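Local atomic coordinates of Cap5O (Staphylococcus aureus, PDB entry 3OJL), a protein that probably oxidises a UDP-sugar with NAD as acceptor in capsular polysaccharide synthesis. Residues S84-I89 with G122-V127; K215-T220 with Y275-K280; K311-N316 with H400-D405. All coordinates share one frame; numbering follows the deposited sequence.

Interaction 1 of 3, residues S84-I89 with G122-V127; sequences SDVFII and GNTIIV
Strands 86-89 and 124-127 run side by side in the same direction, 13° from parallel and with their axes 4.6 Å apart at closest approach, Val86 level with Thr124 and Ile89 level with Val127. Four backbone bonds tie them: Thr124 N to Asp85 O, Phe87 N to Thr124 O, Ile126 N to Phe87 O, and Ile89 N to Ile126 O, the last nearly straight at 171°. On one face of the sheet Val86 CG2 meets Ile126 CD1 at 3.9 Å, and Ile88 CG1 lies alongside Ile126 CB. Helix 185-195 packs over this face. Together with helix 106-115 the two strands form a parallel beta-alpha-beta unit of the Rossmann-type NAD-binding domain, strand 86-89 sitting between 13-17 and 124-127. The connecting helix rests on the other face, where Ile89 CD1 reaches Val127 CG2 at 4.1 Å. With CG anti to its carbonyl carbon (chi1 -73°), Asn123 brings its amide to the rim of the Phe87 ring, OD1 lying in the ring plane 3.3 Å from CE2. Asn123 OD1 is also bonded to the backbone N of Lys120, which helps fix the amide. Its ND2 donates to a water that in turn donates to Asp85 OD1; Asp85 OD2 bonds to Lys13 N.

Interaction 2 of 3, residues K215-T220 with Y275-K280; sequences KLMENT and YFIIAK
Ile277 CG1 stands anti to its carbonyl carbon (chi1 -67°), which carries the end of the side chain across to helix 208-238, while bends at chi2 and chi3 of Met217 swing its methyl back to meet it. Met217 starts out away from residues 275-280, yet CE finishes 3.6 Å from Ile277 CG1, the two chains crossing at a slant. Beside them Leu216 CD1 is 4.0 Å from Phe276 CB, and Leu216 CD2 lies against both that CB and the ring carbon CD1 of Phe276, 3.8 Å from the latter; these side chains cross at about a right angle. The contact is apolar throughout except at Thr220. That buried hydroxyl is satisfied within its own helix, OG1 donating to Leu216 O at 2.8 Å from above the carbonyl plane. Thr220 N reaches the same oxygen from the opposite face, so Leu216 O accepts two donors. Leu216 and Phe276 also lie close to the NAD-binding residues Thr130 and Thr93 respectively. Within the central domain, the contact joins the long helix 208-238 to the short helix 274-278; helix 286-312 packs on Thr220 and Ile277, and Leu232 and Ile235 of the second subunit pack on Met217 and Ile277.

Interaction 3 of 3, residues K311-N316 with H400-D405; sequences KALSGN and HKVIFD
Ser314 OG and His400 NE2, 2.6 Å apart, are hydrogen-bonded between residues 311-316 and 400-405. The hydroxyl comes to the imidazole at its edge, in the plane of the ring, and either group could be the donor. Gly315 N also lies near that plane, 3.6 Å from His400 NE2, so the turn of chain through Ser314 and Gly315 borders the NE2 edge of the ring.

The second kind of interaction is CH-pi. Leu313 CD2 sits over one face of the His400 imidazole, 3.8 Å from its centroid and 28° off the ring normal, shifted toward the rim; its nearest ring atom is ND1, at 3.5 Å. The two side chains run antiparallel past one another. With CG anti to the carbonyl carbon (chi1 -58°) and the ring turned roughly square to the chain at chi2 -92°, His400 presents its face to the leucine and its NE2 edge to the serine.

The other branch of the leucine makes an apolar contact: Leu313 CD1 meets Val402 CG1 at 3.9 Å, the two side chains set obliquely to each other. Leu313 thus straddles two residues of the same chain segment, one methyl on the ring and the other on the buried valine at the start of strand 402-405. That strand belongs to the parallel sheet of the UDP-binding domain, between strands 378-380 and 418-420. Leu313 is the first residue to leave helical geometry after helix 286-312, and the chain goes on from here into strand 317-321 of the same sheet.

A neutral imidazole could either accept from or donate to the serine through NE2, whereas a protonated one could only donate; the contact is therefore compatible with either charge state, and its direction may depend on pH.

Interactions 1 and 2 are buried, whereas interaction 3 is only partly so and lies on the opposite side of the chain's centre from interaction 1, about 58 Å away, centre to centre. Interaction 1 is held mainly by backbone bonds between neighbouring strands of the NAD-binding domain. Interaction 2 relies on side chains between two helices and has the second subunit close by. Interaction 3 mixes a polar bond with ring and methyl packing where a helix gives way to loop. Helix 286-312 relates the last two: it borders interaction 2 and ends within 311-316 of interaction 3. Interactions 1 and 2 both lie near NAD-binding residues, interaction 3 away from them.

Interaction 1 of 3, residues S84-I89 with G122-V127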
loop_
_atom_site.group_PDB
_atom_site.type_symbol
_atom_site.label_atom_id
_atom_site.label_comp_id
_atom_site.label_asym_id
_atom_site.label_seq_id
_atom_site.Cartn_x
_atom_site.Cartn_y
_atom_site.Cartn_z
ATOM N N SER A 84 1.421 -41.767 -12.803
ATOM C CA SER A 84 2.501 -40.865 -13.172
ATOM C C SER A 84 3.410 -40.712 -11.975
ATOM O O SER A 84 3.081 -41.200 -10.888
ATOM C CB SER A 84 1.943 -39.502 -13.582
ATOM O OG SER A 84 1.404 -39.506 -14.896
ATOM N N ASP A 85 4.557 -40.065 -12.164
ATOM C CA ASP A 85 5.466 -39.811 -11.060
ATOM C C ASP A 85 5.099 -38.478 -10.425
ATOM O O ASP A 85 5.393 -38.256 -9.255
ATOM C CB ASP A 85 6.918 -39.832 -11.542
ATOM C CG ASP A 85 7.382 -41.202 -11.999
ATOM O OD1 ASP A 85 7.279 -42.169 -11.195
ATOM O OD2 ASP A 85 7.878 -41.306 -13.140
ATOM N N VAL A 86 4.440 -37.600 -11.205
ATOM C CA VAL A 86 3.992 -36.265 -10.814
ATOM C C VAL A 86 2.684 -35.865 -11.510
ATOM O O VAL A 86 2.565 -36.032 -12.717
ATOM C CB VAL A 86 5.106 -35.156 -10.783
ATOM C CG1 VAL A 86 6.206 -35.407 -11.797
ATOM C CG2 VAL A 86 4.543 -33.746 -10.942
ATOM N N PHE A 87 1.701 -35.374 -10.714
ATOM C CA PHE A 87 0.371 -34.902 -11.132
ATOM C C PHE A 87 0.246 -33.380 -10.886
ATOM O O PHE A 87 0.506 -32.919 -9.778
ATOM C CB PHE A 87 -0.723 -35.634 -10.345
ATOM C CG PHE A 87 -0.780 -37.133 -10.553
ATOM C CD1 PHE A 87 -1.583 -37.684 -11.541
ATOM C CD2 PHE A 87 -0.062 -37.997 -9.734
ATOM C CE1 PHE A 87 -1.661 -39.070 -11.713
ATOM C CE2 PHE A 87 -0.144 -39.383 -9.906
ATOM C CZ PHE A 87 -0.935 -39.909 -10.898
ATOM N N ILE A 88 -0.141 -32.612 -11.919
ATOM C CA ILE A 88 -0.296 -31.151 -11.867
ATOM C C ILE A 88 -1.757 -30.752 -12.132
ATOM O O ILE A 88 -2.292 -31.056 -13.195
ATOM C CB ILE A 88 0.707 -30.448 -12.831
ATOM C CG1 ILE A 88 2.176 -30.694 -12.398
ATOM C CG2 ILE A 88 0.396 -28.956 -12.950
ATOM C CD1 ILE A 88 3.236 -30.187 -13.321
ATOM N N ILE A 89 -2.404 -30.093 -11.153
ATOM C CA ILE A 89 -3.792 -29.623 -11.268
ATOM C C ILE A 89 -3.751 -28.151 -11.712
ATOM O O ILE A 89 -3.191 -27.301 -11.016
ATOM C CB ILE A 89 -4.629 -29.874 -9.974
ATOM C CG1 ILE A 89 -4.717 -31.392 -9.673
ATOM C CG2 ILE A 89 -6.034 -29.247 -10.075
ATOM C CD1 ILE A 89 -5.021 -31.797 -8.216
ATOM N N GLY A 122 5.616 -42.530 -3.633
ATOM C CA GLY A 122 6.728 -41.849 -4.295
ATOM C C GLY A 122 6.285 -40.713 -5.197
ATOM O O GLY A 122 7.119 -39.916 -5.632
ATOM N N ASN A 123 4.965 -40.637 -5.487
ATOM C CA ASN A 123 4.357 -39.615 -6.343
ATOM C C ASN A 123 4.378 -38.177 -5.769
ATOM O O ASN A 123 4.511 -37.992 -4.551
ATOM C CB ASN A 123 2.931 -40.026 -6.755
ATOM C CG ASN A 123 2.845 -41.147 -7.791
ATOM O OD1 ASN A 123 1.750 -41.541 -8.225
ATOM N ND2 ASN A 123 3.979 -41.679 -8.243
ATOM N N THR A 124 4.226 -37.173 -6.668
ATOM C CA THR A 124 4.224 -35.740 -6.386
ATOM C C THR A 124 2.970 -35.079 -6.969
ATOM O O THR A 124 2.762 -35.131 -8.177
ATOM C CB THR A 124 5.515 -35.126 -6.968
ATOM O OG1 THR A 124 6.657 -35.727 -6.348
ATOM C CG2 THR A 124 5.577 -33.612 -6.838
ATOM N N ILE A 125 2.147 -34.438 -6.113
ATOM C CA ILE A 125 0.942 -33.689 -6.527
ATOM C C ILE A 125 1.211 -32.176 -6.441
ATOM O O ILE A 125 1.703 -31.697 -5.421
ATOM C CB ILE A 125 -0.337 -34.096 -5.756
ATOM C CG1 ILE A 125 -0.593 -35.606 -5.870
ATOM C CG2 ILE A 125 -1.558 -33.289 -6.227
ATOM C CD1 ILE A 125 -0.860 -36.235 -4.605
ATOM N N ILE A 126 0.917 -31.439 -7.528
ATOM C CA ILE A 126 1.098 -29.986 -7.631
ATOM C C ILE A 126 -0.214 -29.290 -7.972
ATOM O O ILE A 126 -0.851 -29.638 -8.965
ATOM C CB ILE A 126 2.225 -29.594 -8.626
ATOM C CG1 ILE A 126 3.587 -30.255 -8.232
ATOM C CG2 ILE A 126 2.346 -28.058 -8.695
ATOM C CD1 ILE A 126 4.633 -30.266 -9.238
ATOM N N VAL A 127 -0.622 -28.309 -7.149
ATOM C CA VAL A 127 -1.828 -27.507 -7.395
ATOM C C VAL A 127 -1.353 -26.140 -7.894
ATOM O O VAL A 127 -0.721 -25.390 -7.144
ATOM C CB VAL A 127 -2.810 -27.461 -6.186
ATOM C CG1 VAL A 127 -3.910 -26.423 -6.383
ATOM C CG2 VAL A 127 -3.417 -28.838 -5.944
HETATM O O HOH W 1 7.036 -42.080 -7.919
#

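Interaction 2 of 3, residues K215-T220 with Y275-K280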
loop_
_atom_site.group_PDB
_atom_site.type_symbol
_atom_site.label_atom_id
_atom_site.label_comp_id
_atom_site.label_asym_id
_atom_site.label_seq_id
_atom_site.Cartn_x
_atom_site.Cartn_y
_atom_site.Cartn_z
ATOM N N LYS A 215 0.599 -15.322 -2.366
ATOM C CA LYS A 215 0.182 -15.047 -3.736
ATOM C C LYS A 215 -1.039 -14.169 -3.763
ATOM O O LYS A 215 -1.109 -13.230 -4.545
ATOM C CB LYS A 215 0.035 -16.341 -4.572
ATOM C CG LYS A 215 -0.406 -16.143 -6.047
ATOM C CD LYS A 215 0.345 -15.069 -6.886
ATOM C CE LYS A 215 1.780 -15.410 -7.261
ATOM N NZ LYS A 215 2.246 -14.645 -8.457
ATOM N N LEU A 216 -1.953 -14.417 -2.848
ATOM C CA LEU A 216 -3.201 -13.671 -2.756
ATOM C C LEU A 216 -2.970 -12.298 -2.163
ATOM O O LEU A 216 -3.658 -11.350 -2.546
ATOM C CB LEU A 216 -4.277 -14.500 -2.037
ATOM C CG LEU A 216 -4.640 -15.886 -2.672
ATOM C CD1 LEU A 216 -5.293 -16.756 -1.678
ATOM C CD2 LEU A 216 -5.539 -15.748 -3.894
ATOM N N MET A 217 -1.901 -12.162 -1.356
ATOM C CA MET A 217 -1.445 -10.892 -0.802
ATOM C C MET A 217 -0.892 -9.938 -1.831
ATOM O O MET A 217 -1.126 -8.727 -1.735
ATOM C CB MET A 217 -0.477 -11.083 0.354
ATOM C CG MET A 217 -1.206 -11.060 1.703
ATOM S SD MET A 217 -2.530 -9.765 1.732
ATOM C CE MET A 217 -3.947 -10.782 1.747
ATOM N N GLU A 218 -0.198 -10.484 -2.837
ATOM C CA GLU A 218 0.381 -9.715 -3.937
ATOM C C GLU A 218 -0.706 -8.951 -4.651
ATOM O O GLU A 218 -0.495 -7.785 -4.960
ATOM C CB GLU A 218 1.099 -10.632 -4.947
ATOM C CG GLU A 218 2.472 -11.138 -4.544
ATOM C CD GLU A 218 3.063 -12.141 -5.521
ATOM O OE1 GLU A 218 3.971 -12.894 -5.106
ATOM O OE2 GLU A 218 2.625 -12.186 -6.694
ATOM N N ASN A 219 -1.872 -9.596 -4.924
ATOM C CA ASN A 219 -3.031 -8.969 -5.600
ATOM C C ASN A 219 -3.855 -8.108 -4.653
ATOM O O ASN A 219 -4.512 -7.180 -5.107
ATOM C CB ASN A 219 -3.914 -10.008 -6.287
ATOM C CG ASN A 219 -3.268 -10.662 -7.478
ATOM O OD1 ASN A 219 -2.987 -10.022 -8.506
ATOM N ND2 ASN A 219 -3.042 -11.956 -7.366
ATOM N N THR A 220 -3.813 -8.406 -3.336
ATOM C CA THR A 220 -4.505 -7.604 -2.322
ATOM C C THR A 220 -3.764 -6.277 -2.112
ATOM O O THR A 220 -4.413 -5.240 -2.206
ATOM C CB THR A 220 -4.744 -8.411 -1.075
ATOM O OG1 THR A 220 -5.487 -9.573 -1.443
ATOM C CG2 THR A 220 -5.473 -7.631 -0.002
ATOM N N TYR A 275 -10.837 -11.641 -3.022
ATOM C CA TYR A 275 -12.047 -12.290 -2.517
ATOM C C TYR A 275 -11.756 -13.687 -1.932
ATOM O O TYR A 275 -12.536 -14.172 -1.108
ATOM C CB TYR A 275 -13.126 -12.380 -3.604
ATOM C CG TYR A 275 -13.796 -11.070 -3.972
ATOM C CD1 TYR A 275 -14.479 -10.318 -3.016
ATOM C CD2 TYR A 275 -13.869 -10.652 -5.296
ATOM C CE1 TYR A 275 -15.141 -9.140 -3.360
ATOM C CE2 TYR A 275 -14.490 -9.455 -5.645
ATOM C CZ TYR A 275 -15.141 -8.712 -4.678
ATOM O OH TYR A 275 -15.772 -7.545 -5.029
ATOM N N PHE A 276 -10.635 -14.319 -2.323
ATOM C CA PHE A 276 -10.250 -15.627 -1.793
ATOM C C PHE A 276 -9.822 -15.490 -0.334
ATOM O O PHE A 276 -10.024 -16.431 0.443
ATOM C CB PHE A 276 -9.153 -16.276 -2.650
ATOM C CG PHE A 276 -9.551 -16.752 -4.038
ATOM C CD1 PHE A 276 -8.704 -17.558 -4.783
ATOM C CD2 PHE A 276 -10.770 -16.379 -4.605
ATOM C CE1 PHE A 276 -9.073 -17.991 -6.062
ATOM C CE2 PHE A 276 -11.136 -16.821 -5.874
ATOM C CZ PHE A 276 -10.292 -17.627 -6.588
ATOM N N ILE A 277 -9.277 -14.285 0.042
ATOM C CA ILE A 277 -8.847 -13.915 1.405
ATOM C C ILE A 277 -10.048 -13.562 2.246
ATOM O O ILE A 277 -10.159 -14.103 3.346
ATOM C CB ILE A 277 -7.749 -12.795 1.464
ATOM C CG1 ILE A 277 -6.401 -13.271 0.887
ATOM C CG2 ILE A 277 -7.544 -12.249 2.877
ATOM C CD1 ILE A 277 -6.133 -12.592 -0.300
ATOM N N ILE A 278 -10.944 -12.658 1.739
ATOM C CA ILE A 278 -12.156 -12.204 2.444
ATOM C C ILE A 278 -12.943 -13.400 2.934
ATOM O O ILE A 278 -13.172 -13.498 4.128
ATOM C CB ILE A 278 -13.084 -11.195 1.659
ATOM C CG1 ILE A 278 -12.407 -9.834 1.364
ATOM C CG2 ILE A 278 -14.445 -10.988 2.378
ATOM C CD1 ILE A 278 -13.092 -9.016 0.216
ATOM N N ALA A 279 -13.315 -14.322 2.031
ATOM C CA ALA A 279 -14.138 -15.498 2.348
ATOM C C ALA A 279 -13.615 -16.423 3.460
ATOM O O ALA A 279 -14.407 -17.141 4.075
ATOM C CB ALA A 279 -14.420 -16.279 1.097
ATOM N N LYS A 280 -12.297 -16.375 3.732
ATOM C CA LYS A 280 -11.657 -17.160 4.785
ATOM C C LYS A 280 -11.872 -16.591 6.192
ATOM O O LYS A 280 -11.866 -17.348 7.160
ATOM C CB LYS A 280 -10.178 -17.414 4.477
ATOM C CG LYS A 280 -9.948 -18.308 3.251
ATOM C CD LYS A 280 -10.667 -19.682 3.261
ATOM C CE LYS A 280 -10.155 -20.650 4.303
ATOM N NZ LYS A 280 -10.276 -22.064 3.855
#

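Interaction 3 of 3, residues K311-N316 with H400-D405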
loop_
_atom_site.group_PDB
_atom_site.type_symbol
_atom_site.label_atom_id
_atom_site.label_comp_id
_atom_site.label_asym_id
_atom_site.label_seq_id
_atom_site.Cartn_x
_atom_site.Cartn_y
_atom_site.Cartn_z
ATOM N N LYS A 311 -24.244 17.185 -20.009
ATOM C CA LYS A 311 -25.322 18.078 -19.588
ATOM C C LYS A 311 -24.930 19.540 -19.863
ATOM O O LYS A 311 -25.779 20.331 -20.286
ATOM C CB LYS A 311 -25.663 17.877 -18.100
ATOM C CG LYS A 311 -27.004 18.497 -17.692
ATOM C CD LYS A 311 -27.047 18.875 -16.208
ATOM C CE LYS A 311 -28.318 19.592 -15.809
ATOM N NZ LYS A 311 -28.369 20.987 -16.326
ATOM N N ALA A 312 -23.647 19.886 -19.620
ATOM C CA ALA A 312 -23.102 21.235 -19.805
ATOM C C ALA A 312 -22.927 21.597 -21.280
ATOM O O ALA A 312 -23.030 22.773 -21.635
ATOM C CB ALA A 312 -21.777 21.367 -19.069
ATOM N N LEU A 313 -22.652 20.590 -22.128
ATOM C CA LEU A 313 -22.467 20.732 -23.576
ATOM C C LEU A 313 -23.772 20.461 -24.305
ATOM O O LEU A 313 -24.711 19.907 -23.712
ATOM C CB LEU A 313 -21.410 19.738 -24.084
ATOM C CG LEU A 313 -19.993 19.905 -23.562
ATOM C CD1 LEU A 313 -19.239 18.611 -23.669
ATOM C CD2 LEU A 313 -19.255 21.009 -24.310
ATOM N N SER A 314 -23.824 20.820 -25.603
ATOM C CA SER A 314 -25.013 20.563 -26.396
ATOM C C SER A 314 -25.162 19.091 -26.769
ATOM O O SER A 314 -26.141 18.486 -26.323
ATOM C CB SER A 314 -25.132 21.486 -27.608
ATOM O OG SER A 314 -23.886 21.922 -28.110
ATOM N N GLY A 315 -24.206 18.517 -27.505
ATOM C CA GLY A 315 -24.259 17.129 -27.974
ATOM C C GLY A 315 -24.614 16.029 -26.990
ATOM O O GLY A 315 -24.496 16.204 -25.773
ATOM N N ASN A 316 -25.048 14.875 -27.532
ATOM C CA ASN A 316 -25.481 13.682 -26.790
ATOM C C ASN A 316 -24.470 12.522 -26.907
ATOM O O ASN A 316 -24.289 11.769 -25.947
ATOM C CB ASN A 316 -26.878 13.250 -27.291
ATOM C CG ASN A 316 -27.645 12.319 -26.375
ATOM O OD1 ASN A 316 -27.334 11.134 -26.248
ATOM N ND2 ASN A 316 -28.716 12.817 -25.769
ATOM N N HIS A 400 -18.054 18.740 -30.095
ATOM C CA HIS A 400 -17.286 19.504 -29.103
ATOM C C HIS A 400 -15.978 18.745 -28.888
ATOM O O HIS A 400 -16.015 17.595 -28.446
ATOM C CB HIS A 400 -18.058 19.631 -27.771
ATOM C CG HIS A 400 -19.391 20.283 -27.904
ATOM N ND1 HIS A 400 -19.543 21.646 -27.744
ATOM C CD2 HIS A 400 -20.598 19.732 -28.170
ATOM C CE1 HIS A 400 -20.831 21.880 -27.917
ATOM N NE2 HIS A 400 -21.507 20.759 -28.179
ATOM N N LYS A 401 -14.836 19.347 -29.256
ATOM C CA LYS A 401 -13.531 18.702 -29.098
ATOM C C LYS A 401 -13.127 18.651 -27.598
ATOM O O LYS A 401 -12.516 19.593 -27.082
ATOM C CB LYS A 401 -12.445 19.409 -29.946
ATOM C CG LYS A 401 -12.646 19.400 -31.463
ATOM C CD LYS A 401 -11.351 19.820 -32.192
ATOM C CE LYS A 401 -11.579 20.598 -33.471
ATOM N NZ LYS A 401 -10.330 21.245 -33.949
ATOM N N VAL A 402 -13.500 17.558 -26.898
ATOM C CA VAL A 402 -13.199 17.362 -25.472
ATOM C C VAL A 402 -12.960 15.896 -25.119
ATOM O O VAL A 402 -13.799 15.045 -25.399
ATOM C CB VAL A 402 -14.167 18.110 -24.495
ATOM C CG1 VAL A 402 -15.622 17.986 -24.919
ATOM C CG2 VAL A 402 -13.988 17.674 -23.042
ATOM N N ILE A 403 -11.811 15.625 -24.493
ATOM C CA ILE A 403 -11.381 14.303 -24.044
ATOM C C ILE A 403 -11.405 14.190 -22.514
ATOM O O ILE A 403 -10.879 15.074 -21.823
ATOM C CB ILE A 403 -9.941 14.067 -24.555
ATOM C CG1 ILE A 403 -9.889 14.020 -26.083
ATOM C CG2 ILE A 403 -9.305 12.839 -23.907
ATOM C CD1 ILE A 403 -8.493 14.188 -26.673
ATOM N N PHE A 404 -11.965 13.082 -21.987
ATOM C CA PHE A 404 -11.892 12.763 -20.559
ATOM C C PHE A 404 -11.141 11.446 -20.410
ATOM O O PHE A 404 -11.718 10.361 -20.534
ATOM C CB PHE A 404 -13.245 12.790 -19.798
ATOM C CG PHE A 404 -13.125 12.367 -18.343
ATOM C CD1 PHE A 404 -12.147 12.923 -17.514
ATOM C CD2 PHE A 404 -13.976 11.402 -17.805
ATOM C CE1 PHE A 404 -12.006 12.502 -16.191
ATOM C CE2 PHE A 404 -13.844 10.996 -16.470
ATOM C CZ PHE A 404 -12.859 11.551 -15.674
ATOM N N ASP A 405 -9.830 11.562 -20.194
ATOM C CA ASP A 405 -8.931 10.430 -20.047
ATOM C C ASP A 405 -8.919 9.949 -18.593
ATOM O O ASP A 405 -8.637 10.739 -17.683
ATOM C CB ASP A 405 -7.532 10.841 -20.504
ATOM C CG ASP A 405 -6.520 9.738 -20.683
ATOM O OD1 ASP A 405 -6.876 8.558 -20.465
ATOM O OD2 ASP A 405 -5.373 10.048 -21.055
#